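Local coordinates for protein C alpha-dehydrogenase (Sphingobium sp. SYK-6, PDB 4YAC) that binds NADH and, as a short-chain dehydrogenase/reductase, serves as a Calpha-dehydrogenase in the pathway that cleaves lignin beta-aryl ethers, at residues 114-119 with 158-163; 141-146 with 184-189. One frame throughout, in Å; residues are numbered along the deposited sequence.

Interaction 1: 114-119 with 158-163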
loop_
_atom_site.group_PDB
_atom_site.type_symbol
_atom_site.label_atom_id
_atom_site.label_comp_id
_atom_site.label_asym_id
_atom_site.label_seq_id
_atom_site.Cartn_x
_atom_site.Cartn_y
_atom_site.Cartn_z
ATOM N N VAL A 114 12.872 3.095 -5.664
ATOM C CA VAL A 114 12.800 4.554 -5.525
ATOM C C VAL A 114 11.554 4.986 -4.762
ATOM O O VAL A 114 11.640 5.784 -3.832
ATOM C CB VAL A 114 12.802 5.267 -6.892
ATOM C CG1 VAL A 114 12.717 6.786 -6.710
ATOM C CG2 VAL A 114 14.044 4.906 -7.677
ATOM N N ASN A 115 10.398 4.465 -5.154
ATOM C CA ASN A 115 9.136 4.968 -4.623
ATOM C C ASN A 115 8.833 4.494 -3.208
ATOM O O ASN A 115 8.163 5.201 -2.453
ATOM C CB ASN A 115 7.980 4.577 -5.545
ATOM C CG ASN A 115 8.046 5.268 -6.893
ATOM O OD1 ASN A 115 8.982 6.024 -7.181
ATOM N ND2 ASN A 115 7.048 5.011 -7.733
ATOM N N VAL A 116 9.309 3.303 -2.845
ATOM C CA VAL A 116 9.031 2.769 -1.519
ATOM C C VAL A 116 10.294 2.785 -0.662
ATOM O O VAL A 116 10.318 3.434 0.381
ATOM C CB VAL A 116 8.457 1.346 -1.574
ATOM C CG1 VAL A 116 7.999 0.915 -0.181
ATOM C CG2 VAL A 116 7.287 1.286 -2.542
ATOM N N ASN A 117 11.342 2.083 -1.081
ATOM C CA ASN A 117 12.564 2.056 -0.284
ATOM C C ASN A 117 13.187 3.440 -0.136
ATOM O O ASN A 117 13.758 3.738 0.904
ATOM C CB ASN A 117 13.597 1.092 -0.874
ATOM C CG ASN A 117 13.330 -0.354 -0.503
ATOM O OD1 ASN A 117 12.789 -0.649 0.564
ATOM N ND2 ASN A 117 13.719 -1.267 -1.383
ATOM N N GLY A 118 13.079 4.287 -1.156
ATOM C CA GLY A 118 13.630 5.633 -1.058
ATOM C C GLY A 118 12.974 6.429 0.057
ATOM O O GLY A 118 13.636 7.206 0.761
ATOM N N VAL A 119 11.669 6.232 0.219
ATOM C CA VAL A 119 10.912 6.899 1.275
ATOM C C VAL A 119 11.233 6.274 2.630
ATOM O O VAL A 119 11.461 6.990 3.611
ATOM C CB VAL A 119 9.394 6.825 1.009
ATOM C CG1 VAL A 119 8.607 7.447 2.160
ATOM C CG2 VAL A 119 9.049 7.516 -0.301
ATOM N N CYS A 158 0.897 1.993 -8.787
ATOM C CA CYS A 158 -0.166 1.957 -7.790
ATOM C C CYS A 158 0.266 1.181 -6.553
ATOM O O CYS A 158 0.027 1.615 -5.423
ATOM C CB CYS A 158 -1.425 1.335 -8.405
ATOM S SG CYS A 158 -2.794 1.042 -7.264
ATOM N N THR A 159 0.916 0.041 -6.768
ATOM C CA THR A 159 1.406 -0.767 -5.661
ATOM C C THR A 159 2.347 0.062 -4.780
ATOM O O THR A 159 2.220 0.044 -3.558
ATOM C CB THR A 159 2.129 -2.034 -6.153
ATOM O OG1 THR A 159 1.220 -2.823 -6.928
ATOM C CG2 THR A 159 2.606 -2.868 -4.977
ATOM N N THR A 160 3.264 0.807 -5.397
ATOM C CA THR A 160 4.230 1.593 -4.621
ATOM C C THR A 160 3.569 2.731 -3.853
ATOM O O THR A 160 4.007 3.076 -2.760
ATOM C CB THR A 160 5.362 2.206 -5.497
ATOM O OG1 THR A 160 4.849 3.235 -6.355
ATOM C CG2 THR A 160 6.067 1.135 -6.320
ATOM N N LYS A 161 2.517 3.316 -4.410
ATOM C CA LYS A 161 1.903 4.472 -3.775
ATOM C C LYS A 161 0.965 4.039 -2.651
ATOM O O LYS A 161 0.852 4.724 -1.633
ATOM C CB LYS A 161 1.178 5.327 -4.823
ATOM C CG LYS A 161 2.133 5.964 -5.842
ATOM C CD LYS A 161 3.156 6.887 -5.180
ATOM C CE LYS A 161 4.138 7.482 -6.178
ATOM N NZ LYS A 161 5.140 8.352 -5.493
ATOM N N TYR A 162 0.318 2.891 -2.806
ATOM C CA TYR A 162 -0.417 2.308 -1.695
ATOM C C TYR A 162 0.543 2.045 -0.539
ATOM O O TYR A 162 0.235 2.331 0.618
ATOM C CB TYR A 162 -1.111 1.009 -2.118
ATOM C CG TYR A 162 -2.561 1.184 -2.503
ATOM C CD1 TYR A 162 -2.910 1.713 -3.738
ATOM C CD2 TYR A 162 -3.583 0.802 -1.644
ATOM C CE1 TYR A 162 -4.230 1.869 -4.098
ATOM C CE2 TYR A 162 -4.904 0.955 -1.996
ATOM C CZ TYR A 162 -5.222 1.489 -3.223
ATOM O OH TYR A 162 -6.541 1.638 -3.573
ATOM N N ALA A 163 1.721 1.523 -0.865
ATOM C CA ALA A 163 2.713 1.192 0.150
ATOM C C ALA A 163 3.061 2.397 1.014
ATOM O O ALA A 163 2.980 2.319 2.237
ATOM C CB ALA A 163 3.970 0.635 -0.497
HETATM O O HOH W 1 6.817 7.480 -3.380
#
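N115 reaches from helix 105-133 to T160 on helix 155-174, where the axes of the short helical segments approach to 8.8 Å, their directions 26° apart. Its CB already packs on T160 CB, 3.5 Å away. With CG beside the backbone N (chi1 -67°), the side chain then crosses T160 at a slant, CG near the hydroxyl, and ND2 donates to T160 OG1 at 3.1 Å. The bond is nearly straight (165°), and the hydroxyl oxygen lies close to the amide plane. OD1, the other branch, takes the backbone N-H of V94, so the amide is held at both ends and cannot easily flip; T160 OG1 in turn is hydrogen-bonded to Y157 O. Beside this polar pair, V116 CG2 rests on T160 CB at 3.6 Å and on the methyl of A163, which packs against A163 of the second subunit. K161 bends at chi2 to bring its amine to a water 2.8 Å from NZ; that water donates to N115 O within the pi-type turn at 114-117. A helical asparagine whose backbone carbonyl is joined through water to the lysine of a Tyr-X-X-X-Lys sequence, here Y157 to K161, is consistent with the Asn-Ser-Tyr-Lys active site of classical short-chain dehydrogenases.

Interaction 2: 141-146 with 184-189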
loop_
_atom_site.group_PDB
_atom_site.type_symbol
_atom_site.label_atom_id
_atom_site.label_comp_id
_atom_site.label_asym_id
_atom_site.label_seq_id
_atom_site.Cartn_x
_atom_site.Cartn_y
_atom_site.Cartn_z
ATOM N N ILE A 141 5.206 12.903 3.095
ATOM C CA ILE A 141 5.323 11.870 2.082
ATOM C C ILE A 141 4.432 12.277 0.922
ATOM O O ILE A 141 3.241 12.546 1.108
ATOM C CB ILE A 141 4.923 10.480 2.623
ATOM C CG1 ILE A 141 6.009 9.961 3.564
ATOM C CG2 ILE A 141 4.724 9.482 1.476
ATOM C CD1 ILE A 141 5.598 8.740 4.372
ATOM N N THR A 142 5.025 12.357 -0.267
ATOM C CA THR A 142 4.273 12.631 -1.487
ATOM C C THR A 142 3.989 11.320 -2.189
ATOM O O THR A 142 4.890 10.692 -2.745
ATOM C CB THR A 142 5.032 13.577 -2.436
ATOM O OG1 THR A 142 5.381 14.780 -1.735
ATOM C CG2 THR A 142 4.183 13.929 -3.653
ATOM N N ALA A 143 2.731 10.905 -2.137
ATOM C CA ALA A 143 2.293 9.696 -2.814
ATOM C C ALA A 143 1.632 10.084 -4.132
ATOM O O ALA A 143 2.298 10.607 -5.020
ATOM C CB ALA A 143 1.346 8.903 -1.929
ATOM N N SER A 144 0.326 9.861 -4.240
ATOM C CA SER A 144 -0.403 10.049 -5.485
ATOM C C SER A 144 -1.854 9.658 -5.251
ATOM O O SER A 144 -2.156 8.947 -4.292
ATOM C CB SER A 144 0.217 9.201 -6.604
ATOM O OG SER A 144 -0.650 9.076 -7.710
ATOM N N MET A 145 -2.759 10.105 -6.117
ATOM C CA MET A 145 -4.130 9.618 -6.045
ATOM C C MET A 145 -4.185 8.142 -6.437
ATOM O O MET A 145 -5.201 7.479 -6.233
ATOM C CB MET A 145 -5.054 10.450 -6.935
ATOM C CG MET A 145 -5.468 11.780 -6.319
ATOM S SD MET A 145 -6.266 11.613 -4.704
ATOM C CE MET A 145 -7.639 10.526 -5.086
ATOM N N SER A 146 -3.086 7.627 -6.985
ATOM C CA SER A 146 -2.967 6.194 -7.243
ATOM C C SER A 146 -2.862 5.404 -5.943
ATOM O O SER A 146 -2.854 4.176 -5.960
ATOM C CB SER A 146 -1.753 5.901 -8.124
ATOM O OG SER A 146 -1.970 6.347 -9.449
ATOM N N LEU A 184 0.491 13.664 4.228
ATOM C CA LEU A 184 0.451 12.818 3.047
ATOM C C LEU A 184 -0.182 13.581 1.892
ATOM O O LEU A 184 -1.389 13.827 1.884
ATOM C CB LEU A 184 -0.328 11.528 3.331
ATOM C CG LEU A 184 -0.503 10.557 2.164
ATOM C CD1 LEU A 184 0.841 10.013 1.698
ATOM C CD2 LEU A 184 -1.427 9.429 2.586
ATOM N N LEU A 185 0.651 13.963 0.930
ATOM C CA LEU A 185 0.198 14.649 -0.275
ATOM C C LEU A 185 -0.062 13.641 -1.386
ATOM O O LEU A 185 0.792 12.807 -1.677
ATOM C CB LEU A 185 1.240 15.673 -0.731
ATOM C CG LEU A 185 0.989 16.357 -2.078
ATOM C CD1 LEU A 185 -0.248 17.249 -2.024
ATOM C CD2 LEU A 185 2.217 17.145 -2.504
ATOM N N CYS A 186 -1.237 13.733 -2.003
ATOM C CA CYS A 186 -1.615 12.845 -3.098
ATOM C C CYS A 186 -1.978 13.643 -4.343
ATOM O O CYS A 186 -3.153 13.932 -4.573
ATOM C CB CYS A 186 -2.792 11.959 -2.692
ATOM S SG CYS A 186 -2.416 10.802 -1.359
ATOM N N PRO A 187 -0.970 14.006 -5.151
ATOM C CA PRO A 187 -1.241 14.724 -6.401
ATOM C C PRO A 187 -2.041 13.880 -7.384
ATOM O O PRO A 187 -2.013 12.653 -7.292
ATOM C CB PRO A 187 0.158 15.013 -6.957
ATOM C CG PRO A 187 1.088 14.856 -5.796
ATOM C CD PRO A 187 0.473 13.805 -4.939
ATOM N N GLY A 188 -2.748 14.527 -8.304
ATOM C CA GLY A 188 -3.368 13.819 -9.406
ATOM C C GLY A 188 -2.300 13.491 -10.426
ATOM O O GLY A 188 -1.585 12.499 -10.291
ATOM N N GLY A 189 -2.179 14.334 -11.447
ATOM C CA GLY A 189 -1.111 14.189 -12.416
ATOM C C GLY A 189 -1.369 13.056 -13.388
ATOM O O GLY A 189 -0.618 12.081 -13.434
#
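The pyrrolidine ring of P187 turns its CG and CD atoms to the methyl of T142, with CG 3.9 Å from T142 CG2 and the two side chains at about a right angle. P187 CD also approaches A143 O, and L234 of helix 231-243 also touches P187. Before it, strands 137-142 and 180-185 pair in parallel: T142 and L185 stand side by side on one face of the sheet, while on the other I141 CG2 meets L184 CD1, which A143 CB, just past the strand end, also touches. L185 N donates to I141 O at 3.0 Å, and A143 N answers to L185 O at 2.8 Å. Past the strand ends, M145 N reaches P187 O (2.9 Å) from a position tilted off the carbonyl plane, and C186 CB packs against S144 O. S144 OG, anti to its own N (chi1 164°), accepts from S146 N at 2.9 Å, forming an ST turn. With an alanine here, S146 N would probably be left without its acceptor and the turn less firmly set. S144 N and C186 O are buried without a partner. The chemistry is thus mostly main-chain: backbone bonds fix the course of both strand ends, while the serine side chain, which touches Y157 and K161 of helix 155-174, is held where short-chain dehydrogenases probably use it.

How the interactions relate
Both contacts are buried, and their centres lie 11 Å apart. Interaction 2 pairs neighbouring strands of the beta-alpha-beta unit whose connecting helix, 155-174, supplies one side of interaction 1, so the segments alternate along the chain. Helix-on-helix packing in interaction 1 relies on side chains and a bridging water; at the strand ends of interaction 2, backbone hydrogen bonds dominate. The two meet at K161, whose NZ lies 3.6 Å from T142 O, and at S146 O, which packs against Y162 and C158. Each also reaches the second subunit, interaction 1 through several residues of 158-163 and interaction 2 through M145, while V114 touches the bound NADH.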